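Local coordinates for protein large component of pyocin AP41 (Pseudomonas aeruginosa, PDB 4UHQ) that is the C-terminal nuclease domain of a bacteriocin that probably kills related bacteria by cutting their DNA, through an HNH-type metal site that here holds nickel, at residues A[16-21]-A[25-30]; A[99-104]-A[124-129]; A[72-75]-A[79-82]; A[35-40]-A[53-58]. All blocks are in the same frame, centred on the assembly; numbering follows the deposited sequence.

How the contacts relate
Contacts 1 and 3 each touch contact 4 but not each other: Trp17 packs on Trp53 and Val56, and Val74 and Pro80 lie on Trp53. Helix 45-57 is thus shared ground, approached by a loop, by helix 68-75 with its following chain, and by helix 31-37. All four contacts are partly buried, with Trp17, Val74, Pro80 and Ala55 inside and more open rims. Contact 2 lies farther out, far from contacts 3 and 4, but meets contact 1 where Ile125 packs on Asp25. The chemistry differs: a tryptophan on a proline in contact 1, an aromatic pair in contact 3, a hydrogen bond from a glutamine amide to a backbone oxygen in contact 4, a metal-bound histidine in contact 2.

Contact 1. Residues A[16-21]-A[25-30]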
loop_
_atom_site.group_PDB
_atom_site.type_symbol
_atom_site.label_atom_id
_atom_site.label_comp_id
_atom_site.label_asym_id
_atom_site.label_seq_id
_atom_site.Cartn_x
_atom_site.Cartn_y
_atom_site.Cartn_z
ATOM N N ASN A 16 8.919 5.763 -10.951
ATOM C CA ASN A 16 8.807 5.954 -9.514
ATOM C C ASN A 16 7.471 5.484 -9.026
ATOM O O ASN A 16 6.483 6.163 -9.192
ATOM C CB ASN A 16 9.049 7.431 -9.173
ATOM C CG ASN A 16 9.046 7.688 -7.681
ATOM O OD1 ASN A 16 8.518 6.880 -6.901
ATOM N ND2 ASN A 16 9.626 8.815 -7.276
ATOM N N TRP A 17 7.438 4.309 -8.414
ATOM C CA TRP A 17 6.166 3.673 -8.171
ATOM C C TRP A 17 5.353 4.324 -7.073
ATOM O O TRP A 17 4.162 4.025 -6.977
ATOM C CB TRP A 17 6.338 2.169 -7.875
ATOM C CG TRP A 17 6.848 1.788 -6.522
ATOM C CD1 TRP A 17 8.109 1.924 -6.081
ATOM C CD2 TRP A 17 6.091 1.177 -5.433
ATOM N NE1 TRP A 17 8.228 1.448 -4.786
ATOM C CE2 TRP A 17 6.999 0.983 -4.376
ATOM C CE3 TRP A 17 4.766 0.770 -5.276
ATOM C CZ2 TRP A 17 6.638 0.394 -3.165
ATOM C CZ3 TRP A 17 4.385 0.169 -4.056
ATOM C CH2 TRP A 17 5.332 0.001 -3.018
ATOM N N LEU A 18 5.957 5.203 -6.271
ATOM C CA LEU A 18 5.193 5.831 -5.177
ATOM C C LEU A 18 4.862 7.296 -5.446
ATOM O O LEU A 18 4.194 7.928 -4.619
ATOM C CB LEU A 18 5.966 5.726 -3.855
ATOM C CG LEU A 18 6.084 4.323 -3.322
ATOM C CD1 LEU A 18 7.036 4.415 -2.104
ATOM C CD2 LEU A 18 4.751 3.817 -2.893
ATOM N N ALA A 19 5.331 7.842 -6.566
ATOM C CA ALA A 19 5.135 9.269 -6.819
ATOM C C ALA A 19 3.653 9.643 -6.823
ATOM O O ALA A 19 3.262 10.731 -6.371
ATOM C CB ALA A 19 5.806 9.663 -8.138
ATOM N N GLY A 20 2.831 8.752 -7.345
ATOM C CA GLY A 20 1.415 9.062 -7.473
ATOM C C GLY A 20 0.590 8.794 -6.231
ATOM O O GLY A 20 -0.638 8.956 -6.274
ATOM N N ALA A 21 1.246 8.416 -5.127
ATOM C CA ALA A 21 0.527 8.018 -3.925
ATOM C C ALA A 21 -0.208 9.187 -3.292
ATOM O O ALA A 21 -1.172 8.942 -2.533
ATOM C CB ALA A 21 1.494 7.326 -2.870
ATOM N N ASP A 25 -6.277 8.087 -7.378
ATOM C CA ASP A 25 -6.665 6.807 -6.804
ATOM C C ASP A 25 -5.517 6.137 -6.093
ATOM O O ASP A 25 -5.639 4.997 -5.658
ATOM C CB ASP A 25 -7.193 5.874 -7.902
ATOM C CG ASP A 25 -8.477 6.372 -8.540
ATOM O OD1 ASP A 25 -9.364 6.886 -7.823
ATOM O OD2 ASP A 25 -8.613 6.233 -9.776
ATOM N N GLY A 26 -4.379 6.817 -5.985
ATOM C CA GLY A 26 -3.206 6.180 -5.406
ATOM C C GLY A 26 -2.530 5.289 -6.442
ATOM O O GLY A 26 -2.905 5.327 -7.630
ATOM N N VAL A 27 -1.543 4.509 -6.014
ATOM C CA VAL A 27 -0.756 3.757 -7.000
ATOM C C VAL A 27 -0.967 2.251 -6.822
ATOM O O VAL A 27 -1.099 1.750 -5.714
ATOM C CB VAL A 27 0.730 4.121 -6.892
ATOM C CG1 VAL A 27 0.951 5.651 -7.223
ATOM C CG2 VAL A 27 1.277 3.750 -5.542
ATOM N N PRO A 28 -0.945 1.512 -7.936
ATOM C CA PRO A 28 -1.144 0.069 -7.813
ATOM C C PRO A 28 0.079 -0.636 -7.254
ATOM O O PRO A 28 1.181 -0.096 -7.187
ATOM C CB PRO A 28 -1.372 -0.367 -9.265
ATOM C CG PRO A 28 -0.501 0.605 -10.033
ATOM C CD PRO A 28 -0.735 1.940 -9.333
ATOM N N ILE A 29 -0.138 -1.875 -6.830
ATOM C CA ILE A 29 0.988 -2.697 -6.378
ATOM C C ILE A 29 1.768 -3.272 -7.565
ATOM O O ILE A 29 1.183 -3.901 -8.445
ATOM C CB ILE A 29 0.486 -3.842 -5.525
ATOM C CG1 ILE A 29 -0.489 -3.327 -4.424
ATOM C CG2 ILE A 29 1.631 -4.644 -4.948
ATOM C CD1 ILE A 29 0.084 -2.137 -3.640
ATOM N N PRO A 30 3.089 -3.086 -7.605
ATOM C CA PRO A 30 3.871 -3.645 -8.708
ATOM C C PRO A 30 3.781 -5.152 -8.744
ATOM O O PRO A 30 3.767 -5.782 -7.685
ATOM C CB PRO A 30 5.309 -3.185 -8.391
ATOM C CG PRO A 30 5.073 -1.880 -7.623
ATOM C CD PRO A 30 3.876 -2.176 -6.743
HETATM O O HOH W 1 2.899 1.835 -8.392
#
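Trp17 and Pro30 make the tight end of this contact: the proline ring comes against the six-membered ring of the indole, CD lying 3.4 Å from Trp17 CE3, with the two side chains crossing at about a right angle. The first torsion of Trp17 (chi1 76°) turns the indole back under its own chain, where one face takes Leu18 CG 3.6 Å above its plane. Leu18 is steadied from its own segment, its N bonded to Asn16 OD1 at 3.1 Å in an Asx turn. The indole NE1 is tied to the backbone oxygen of Ala62, and Phe52, Trp53 and Val56 of helix 45-57 complete the surroundings of this buried ring.

Val27 fills the second close spot. Its CG1 sits 3.3 Å from Gly20 C, where the absence of a side chain lets the valine press on the backbone, while CG2 rests 3.2 Å from Trp17 O.

Between these two spots the contact is wet: at the edge of the indole, in its plane, a water bridges Trp17 O and Pro28 O, donating to each at 2.9 Å. At the far end, beyond Val27, it is sparse, Gly26 CA passing Ala21 CA at 4.4 Å with backbone alone. The arrangement is that of a loop folded over edge strand 27-28 of the small antiparallel sheet in the colicin/pyocin DNase domain.

Contact 2. Residues A[99-104]-A[124-129]; sequences VVPLES and EIHKEL. With NI (nickel (II) ion), chain E.
Pro101 and His126 are the closest backbone approach, their CA atoms 8.9 Å apart, with a loop that runs into a short 3-10 turn on one side and helix 119-132 on the other, so side chains alone span the gap. Pro101 is the piece that reaches across. Its CG meets the methyl CD1 of Leu129 at 3.8 Å, the two side chains reaching toward each other, and the same carbon lies 3.9 Å from His126 CE1, slanting past the imidazole.

The first torsion of His126 (chi1 -78°) swings the imidazole out from the helix and puts NE2 on the nickel ion at 2.1 Å. His97 and His122 are among the other ligands of this nickel, as is a water 2.2 Å from the metal and in the plane of the His126 ring; two more ligand atoms come from outside these residues. The rings of His97 and His122 also meet that of His126.

The other ring nitrogen is engaged as well. A second water, also in the ring plane, accepts from His126 ND1 at 3.1 Å and donates to Glu103 OE2 at 2.6 Å. The metal thus holds NE2 and, through a water, Glu103 engages ND1, which probably fixes the rotation of the ring; Glu103 also has a long, weak ion pair with Arg133. What follows for the chemistry is a ring whose ND1 donates to the water while NE2 binds nickel, in a three-histidine site consistent with the HNH endonuclease family.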
loop_
_atom_site.group_PDB
_atom_site.type_symbol
_atom_site.label_atom_id
_atom_site.label_comp_id
_atom_site.label_asym_id
_atom_site.label_seq_id
_atom_site.Cartn_x
_atom_site.Cartn_y
_atom_site.Cartn_z
ATOM N N VAL A 99 -9.240 -0.464 -2.199
ATOM C CA VAL A 99 -9.884 0.336 -3.237
ATOM C C VAL A 99 -11.401 0.252 -3.129
ATOM O O VAL A 99 -12.084 1.279 -3.150
ATOM C CB VAL A 99 -9.420 -0.128 -4.622
ATOM C CG1 VAL A 99 -10.138 0.611 -5.716
ATOM C CG2 VAL A 99 -7.912 0.141 -4.789
ATOM N N VAL A 100 -11.919 -0.975 -3.043
ATOM C CA VAL A 100 -13.288 -1.194 -2.545
ATOM C C VAL A 100 -13.109 -1.394 -1.045
ATOM O O VAL A 100 -12.450 -2.339 -0.595
ATOM C CB VAL A 100 -13.925 -2.434 -3.159
ATOM C CG1 VAL A 100 -15.333 -2.631 -2.547
ATOM C CG2 VAL A 100 -13.988 -2.290 -4.673
ATOM N N PRO A 101 -13.590 -0.454 -0.251
ATOM C CA PRO A 101 -13.327 -0.565 1.177
ATOM C C PRO A 101 -13.854 -1.843 1.820
ATOM O O PRO A 101 -14.822 -2.454 1.367
ATOM C CB PRO A 101 -14.044 0.652 1.760
ATOM C CG PRO A 101 -13.942 1.662 0.621
ATOM C CD PRO A 101 -14.201 0.846 -0.607
ATOM N N LEU A 102 -13.171 -2.262 2.880
ATOM C CA LEU A 102 -13.631 -3.442 3.608
ATOM C C LEU A 102 -15.064 -3.287 4.059
ATOM O O LEU A 102 -15.870 -4.206 4.033
ATOM C CB LEU A 102 -12.693 -3.710 4.799
ATOM C CG LEU A 102 -11.208 -3.822 4.424
ATOM C CD1 LEU A 102 -10.329 -3.949 5.686
ATOM C CD2 LEU A 102 -11.052 -5.037 3.581
ATOM N N GLU A 103 -15.408 -2.057 4.435
ATOM C CA GLU A 103 -16.726 -1.780 4.911
ATOM C C GLU A 103 -17.801 -1.743 3.792
ATOM O O GLU A 103 -18.982 -1.618 4.043
ATOM C CB GLU A 103 -16.715 -0.439 5.681
ATOM C CG GLU A 103 -16.225 0.751 4.853
ATOM C CD GLU A 103 -16.392 2.097 5.566
ATOM O OE1 GLU A 103 -16.622 2.099 6.795
ATOM O OE2 GLU A 103 -16.293 3.148 4.890
ATOM N N SER A 104 -17.352 -1.842 2.544
ATOM C CA SER A 104 -18.201 -1.769 1.368
ATOM C C SER A 104 -18.065 -3.047 0.560
ATOM O O SER A 104 -18.347 -3.049 -0.644
ATOM C CB SER A 104 -17.789 -0.586 0.479
ATOM O OG SER A 104 -17.909 0.619 1.217
ATOM N N GLU A 124 -8.693 11.833 2.026
ATOM C CA GLU A 124 -9.456 12.502 0.997
ATOM C C GLU A 124 -10.271 11.481 0.210
ATOM O O GLU A 124 -11.426 11.749 -0.142
ATOM C CB GLU A 124 -8.550 13.289 0.057
ATOM C CG GLU A 124 -7.873 14.443 0.780
ATOM C CD GLU A 124 -6.845 15.136 -0.091
ATOM O OE1 GLU A 124 -6.561 14.646 -1.202
ATOM O OE2 GLU A 124 -6.341 16.205 0.326
ATOM N N ILE A 125 -9.671 10.341 -0.096
ATOM C CA ILE A 125 -10.407 9.343 -0.898
ATOM C C ILE A 125 -11.654 8.886 -0.157
ATOM O O ILE A 125 -12.735 8.805 -0.740
ATOM C CB ILE A 125 -9.500 8.148 -1.224
ATOM C CG1 ILE A 125 -8.483 8.573 -2.267
ATOM C CG2 ILE A 125 -10.315 6.916 -1.670
ATOM C CD1 ILE A 125 -7.355 7.501 -2.464
ATOM N N HIS A 126 -11.542 8.662 1.150
ATOM C CA HIS A 126 -12.706 8.235 1.891
ATOM C C HIS A 126 -13.759 9.330 2.018
ATOM O O HIS A 126 -14.947 9.021 1.949
ATOM C CB HIS A 126 -12.297 7.682 3.240
ATOM C CG HIS A 126 -11.762 6.297 3.127
ATOM N ND1 HIS A 126 -12.595 5.215 2.993
ATOM C CD2 HIS A 126 -10.493 5.823 3.042
ATOM C CE1 HIS A 126 -11.865 4.127 2.819
ATOM N NE2 HIS A 126 -10.586 4.466 2.861
ATOM N N LYS A 127 -13.333 10.576 2.167
ATOM C CA LYS A 127 -14.294 11.678 2.121
ATOM C C LYS A 127 -15.046 11.691 0.788
ATOM O O LYS A 127 -16.272 11.800 0.743
ATOM C CB LYS A 127 -13.609 13.037 2.342
ATOM C CG LYS A 127 -14.567 14.231 2.092
ATOM C CD LYS A 127 -13.954 15.576 2.507
ATOM C CE LYS A 127 -14.949 16.743 2.273
ATOM N NZ LYS A 127 -14.370 18.034 2.792
ATOM N N GLU A 128 -14.293 11.552 -0.308
ATOM C CA GLU A 128 -14.906 11.580 -1.635
ATOM C C GLU A 128 -15.853 10.415 -1.810
ATOM O O GLU A 128 -16.947 10.570 -2.346
ATOM C CB GLU A 128 -13.815 11.582 -2.706
ATOM C CG GLU A 128 -12.962 12.841 -2.594
ATOM C CD GLU A 128 -11.713 12.825 -3.467
ATOM O OE1 GLU A 128 -11.544 11.874 -4.263
ATOM O OE2 GLU A 128 -10.944 13.807 -3.360
ATOM N N LEU A 129 -15.472 9.243 -1.310
ATOM C CA LEU A 129 -16.383 8.107 -1.476
ATOM C C LEU A 129 -17.671 8.370 -0.749
ATOM O O LEU A 129 -18.767 7.996 -1.208
ATOM C CB LEU A 129 -15.729 6.803 -0.937
ATOM C CG LEU A 129 -14.572 6.266 -1.768
ATOM C CD1 LEU A 129 -13.883 5.095 -1.031
ATOM C CD2 LEU A 129 -15.150 5.792 -3.088
HETATM NI NI NI E . -9.114 2.950 2.745
HETATM O O HOH W 2 -15.539 4.248 2.603
HETATM O O HOH W 3 -10.654 1.632 2.008
#

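Contact 3. Residues A[72-75]-A[79-82]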
loop_
_atom_site.group_PDB
_atom_site.type_symbol
_atom_site.label_atom_id
_atom_site.label_comp_id
_atom_site.label_asym_id
_atom_site.label_seq_id
_atom_site.Cartn_x
_atom_site.Cartn_y
_atom_site.Cartn_z
ATOM N N TYR A 72 15.769 1.456 5.108
ATOM C CA TYR A 72 15.922 0.765 6.386
ATOM C C TYR A 72 14.548 0.338 6.929
ATOM O O TYR A 72 14.354 -0.832 7.298
ATOM C CB TYR A 72 16.639 1.639 7.414
ATOM C CG TYR A 72 16.632 0.952 8.741
ATOM C CD1 TYR A 72 17.513 -0.064 8.966
ATOM C CD2 TYR A 72 15.693 1.299 9.725
ATOM C CE1 TYR A 72 17.510 -0.752 10.179
ATOM C CE2 TYR A 72 15.721 0.612 10.955
ATOM C CZ TYR A 72 16.594 -0.389 11.127
ATOM O OH TYR A 72 16.677 -1.100 12.326
ATOM N N PHE A 73 13.614 1.282 6.991
ATOM C CA PHE A 73 12.325 0.889 7.585
ATOM C C PHE A 73 11.641 -0.252 6.839
ATOM O O PHE A 73 11.151 -1.170 7.520
ATOM C CB PHE A 73 11.419 2.133 7.713
ATOM C CG PHE A 73 11.896 3.072 8.784
ATOM C CD1 PHE A 73 11.906 2.686 10.135
ATOM C CD2 PHE A 73 12.345 4.333 8.465
ATOM C CE1 PHE A 73 12.377 3.550 11.139
ATOM C CE2 PHE A 73 12.842 5.152 9.471
ATOM C CZ PHE A 73 12.857 4.779 10.765
ATOM N N VAL A 74 11.614 -0.252 5.503
ATOM C CA VAL A 74 10.905 -1.348 4.831
ATOM C C VAL A 74 11.638 -2.660 5.033
ATOM O O VAL A 74 10.975 -3.708 5.058
ATOM C CB VAL A 74 10.626 -1.092 3.311
ATOM C CG1 VAL A 74 9.649 0.139 3.188
ATOM C CG2 VAL A 74 11.907 -0.828 2.524
ATOM N N SER A 75 12.961 -2.616 5.227
ATOM C CA SER A 75 13.674 -3.881 5.507
ATOM C C SER A 75 13.251 -4.499 6.829
ATOM O O SER A 75 13.511 -5.687 7.086
ATOM C CB SER A 75 15.179 -3.618 5.491
ATOM O OG SER A 75 15.688 -2.994 6.680
ATOM N N ALA A 79 6.292 0.492 7.328
ATOM C CA ALA A 79 6.002 1.372 6.227
ATOM C C ALA A 79 6.946 2.556 6.146
ATOM O O ALA A 79 7.379 3.089 7.163
ATOM C CB ALA A 79 4.552 1.878 6.329
ATOM N N PRO A 80 7.225 3.016 4.917
ATOM C CA PRO A 80 8.109 4.176 4.784
ATOM C C PRO A 80 7.324 5.450 5.113
ATOM O O PRO A 80 6.081 5.471 5.000
ATOM C CB PRO A 80 8.514 4.169 3.309
ATOM C CG PRO A 80 7.406 3.404 2.588
ATOM C CD PRO A 80 6.805 2.466 3.621
ATOM N N TYR A 81 8.014 6.464 5.565
ATOM C CA TYR A 81 7.401 7.764 5.865
ATOM C C TYR A 81 7.162 8.556 4.616
ATOM O O TYR A 81 7.997 8.628 3.711
ATOM C CB TYR A 81 8.339 8.583 6.776
ATOM C CG TYR A 81 8.492 8.027 8.154
ATOM C CD1 TYR A 81 9.493 7.098 8.424
ATOM C CD2 TYR A 81 7.653 8.412 9.189
ATOM C CE1 TYR A 81 9.675 6.590 9.690
ATOM C CE2 TYR A 81 7.817 7.908 10.470
ATOM C CZ TYR A 81 8.814 6.975 10.703
ATOM O OH TYR A 81 8.977 6.468 11.971
ATOM N N ALA A 82 6.003 9.206 4.572
ATOM C CA ALA A 82 5.701 10.187 3.526
ATOM C C ALA A 82 6.239 11.568 3.911
ATOM O O ALA A 82 6.544 11.788 5.082
ATOM C CB ALA A 82 4.155 10.247 3.306
#
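Phe73 and Tyr81 share the same first torsion, each ring leaving on the side away from its own carbonyl (chi1 -71° and -68°), and this carries the two rings to a common meeting point from a helix and from the extended chain that follows it. There they form a T-shaped pair: the CD1-CE1 edge of Tyr81 is turned to the face of Phe73, the planes standing at 75° and the centroids 5.2 Å apart. Tyr81 CE1 makes the closest approach, 3.5 Å from Phe73 CE2, so the edge arrives over the rim of the phenyl ring and not over its middle. The opposite face of Phe73 has Tyr72 CD2 above it, 4.1 Å from the plane and again toward the rim, which leaves the phenyl between two tyrosines.

Deeper in, Val74 CG1 packs on Pro80 CD at 3.7 Å, an aliphatic contact that Trp53 of helix 45-57 backs by touching both residues.

Polar bonds hold the chain on each side. Ser75 OG donates to Tyr72 O at 2.6 Å, and the side-chain oxygen of Asn70 accepts from Tyr81 N, while Pro80 and Ala82 pair through their backbones with Phe94 and Glu92. In fold terms, helix 68-75 and its outgoing chain double back on each other in the HNH nuclease part of the domain.

Contact 4. Residues A[35-40]-A[53-58]; sequences DQLRGK and WMAVSK
Gln36 lies over Ala55 where helix 31-37 meets helix 45-57, a helix-to-helix contact of the colicin/pyocin DNase domain. Its chain runs extended beyond CG (chi2 176°), which carries the amide across to the other helix. The flat amide sits against the methyl group, with OE1 and NE2 each 3.4 Å from Ala55 CB, and NE2 gives a hydrogen to Ala55 O at 3.1 Å, the N-H pointing within 22° of a straight line. That donor comes from 49° above the carbonyl plane, and Lys58 N uses the same oxygen from the opposite face, so two donors grip Ala55 O. Leu37 CD2 adds a looser apolar touch at 4.5 Å from Ala55 CB; Leu37 also packs on Phe48, Gln51 and Phe52 of that helix and on Ile111.

Behind this shell, Gln36 NE2 makes a weak bond to Gln32 O in its own helix, and the chain turns at Leu37 to Lys40 in a type II beta turn. Lys40 NZ folds back onto Gln36 O. Arg38 bonds through NH1 to Gly8 O and forms a salt bridge with Asp35. Of its two bonds to Asp35 OD1, that from NH1 is weak; that from NH2 is 2.9 Å, in the guanidinium plane but from above the carboxylate plane.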
loop_
_atom_site.group_PDB
_atom_site.type_symbol
_atom_site.label_atom_id
_atom_site.label_comp_id
_atom_site.label_asym_id
_atom_site.label_seq_id
_atom_site.Cartn_x
_atom_site.Cartn_y
_atom_site.Cartn_z
ATOM N N ASP A 35 3.935 -10.869 -6.729
ATOM C CA ASP A 35 4.422 -12.232 -6.925
ATOM C C ASP A 35 5.016 -12.837 -5.656
ATOM O O ASP A 35 5.051 -14.066 -5.525
ATOM C CB ASP A 35 5.494 -12.273 -8.026
ATOM C CG ASP A 35 4.936 -12.017 -9.444
ATOM O OD1 ASP A 35 3.722 -12.194 -9.671
ATOM O OD2 ASP A 35 5.759 -11.611 -10.301
ATOM N N GLN A 36 5.526 -11.982 -4.740
ATOM C CA GLN A 36 6.125 -12.471 -3.509
ATOM C C GLN A 36 5.093 -12.749 -2.413
ATOM O O GLN A 36 5.451 -13.319 -1.384
ATOM C CB GLN A 36 7.111 -11.457 -2.929
ATOM C CG GLN A 36 8.276 -11.133 -3.760
ATOM C CD GLN A 36 9.088 -10.045 -3.087
ATOM O OE1 GLN A 36 9.749 -10.260 -2.049
ATOM N NE2 GLN A 36 9.053 -8.852 -3.683
ATOM N N LEU A 37 3.844 -12.334 -2.622
ATOM C CA LEU A 37 2.784 -12.439 -1.607
ATOM C C LEU A 37 1.627 -13.355 -1.989
ATOM O O LEU A 37 1.075 -14.059 -1.138
ATOM C CB LEU A 37 2.204 -11.044 -1.320
ATOM C CG LEU A 37 3.292 -10.062 -0.844
ATOM C CD1 LEU A 37 2.689 -8.654 -0.834
ATOM C CD2 LEU A 37 3.813 -10.377 0.524
ATOM N N ARG A 38 1.269 -13.336 -3.268
ATOM C CA ARG A 38 0.143 -14.116 -3.771
ATOM C C ARG A 38 0.276 -15.595 -3.412
ATOM O O ARG A 38 1.334 -16.203 -3.576
ATOM C CB ARG A 38 0.035 -13.946 -5.292
ATOM C CG ARG A 38 -1.060 -14.818 -5.931
ATOM C CD ARG A 38 -1.144 -14.629 -7.412
ATOM N NE ARG A 38 0.100 -14.985 -8.099
ATOM C CZ ARG A 38 0.970 -14.091 -8.548
ATOM N NH1 ARG A 38 0.742 -12.798 -8.361
ATOM N NH2 ARG A 38 2.082 -14.477 -9.156
ATOM N N GLY A 39 -0.807 -16.178 -2.915
ATOM C CA GLY A 39 -0.807 -17.579 -2.575
ATOM C C GLY A 39 -0.372 -17.882 -1.158
ATOM O O GLY A 39 -0.573 -19.001 -0.701
ATOM N N LYS A 40 0.213 -16.908 -0.468
ATOM C CA LYS A 40 0.691 -17.152 0.888
ATOM C C LYS A 40 -0.431 -16.928 1.881
ATOM O O LYS A 40 -1.320 -16.105 1.617
ATOM C CB LYS A 40 1.861 -16.230 1.213
ATOM C CG LYS A 40 3.137 -16.610 0.531
ATOM C CD LYS A 40 4.248 -15.671 0.967
ATOM C CE LYS A 40 5.576 -16.064 0.328
ATOM N NZ LYS A 40 5.431 -16.384 -1.131
ATOM N N TRP A 53 5.853 -4.858 3.110
ATOM C CA TRP A 53 6.962 -3.908 3.041
ATOM C C TRP A 53 8.283 -4.661 2.996
ATOM O O TRP A 53 9.246 -4.181 2.386
ATOM C CB TRP A 53 6.929 -2.923 4.188
ATOM C CG TRP A 53 5.769 -1.958 4.000
ATOM C CD1 TRP A 53 4.653 -1.888 4.765
ATOM C CD2 TRP A 53 5.623 -0.995 2.942
ATOM N NE1 TRP A 53 3.816 -0.903 4.266
ATOM C CE2 TRP A 53 4.365 -0.364 3.141
ATOM C CE3 TRP A 53 6.399 -0.637 1.823
ATOM C CZ2 TRP A 53 3.888 0.647 2.312
ATOM C CZ3 TRP A 53 5.918 0.396 1.006
ATOM C CH2 TRP A 53 4.663 1.007 1.247
ATOM N N MET A 54 8.366 -5.853 3.612
ATOM C CA MET A 54 9.604 -6.660 3.431
ATOM C C MET A 54 9.788 -7.063 1.962
ATOM O O MET A 54 10.927 -7.072 1.468
ATOM C CB MET A 54 9.553 -7.890 4.312
ATOM C CG MET A 54 9.389 -7.513 5.749
ATOM S SD MET A 54 10.495 -8.532 6.685
ATOM C CE MET A 54 11.994 -8.323 5.647
ATOM N N ALA A 55 8.700 -7.376 1.256
ATOM C CA ALA A 55 8.814 -7.679 -0.174
ATOM C C ALA A 55 9.332 -6.475 -0.947
ATOM O O ALA A 55 10.189 -6.622 -1.829
ATOM C CB ALA A 55 7.455 -8.123 -0.746
ATOM N N VAL A 56 8.833 -5.292 -0.615
ATOM C CA VAL A 56 9.367 -4.061 -1.221
ATOM C C VAL A 56 10.864 -3.978 -0.990
ATOM O O VAL A 56 11.646 -3.627 -1.879
ATOM C CB VAL A 56 8.641 -2.837 -0.656
ATOM C CG1 VAL A 56 9.316 -1.505 -1.038
ATOM C CG2 VAL A 56 7.169 -2.851 -1.148
ATOM N N SER A 57 11.283 -4.253 0.232
ATOM C CA SER A 57 12.710 -4.124 0.585
ATOM C C SER A 57 13.620 -5.044 -0.218
ATOM O O SER A 57 14.827 -4.752 -0.354
ATOM C CB SER A 57 12.874 -4.373 2.103
ATOM O OG SER A 57 12.994 -5.780 2.408
ATOM N N LYS A 58 13.069 -6.146 -0.734
ATOM C CA LYS A 58 13.859 -7.110 -1.470
ATOM C C LYS A 58 13.834 -6.852 -2.965
ATOM O O LYS A 58 14.478 -7.595 -3.714
ATOM C CB LYS A 58 13.356 -8.524 -1.167
ATOM C CG LYS A 58 13.623 -8.961 0.260
ATOM C CD LYS A 58 12.818 -10.203 0.629
ATOM C CE LYS A 58 13.080 -10.619 2.072
ATOM N NZ LYS A 58 12.272 -11.826 2.438
#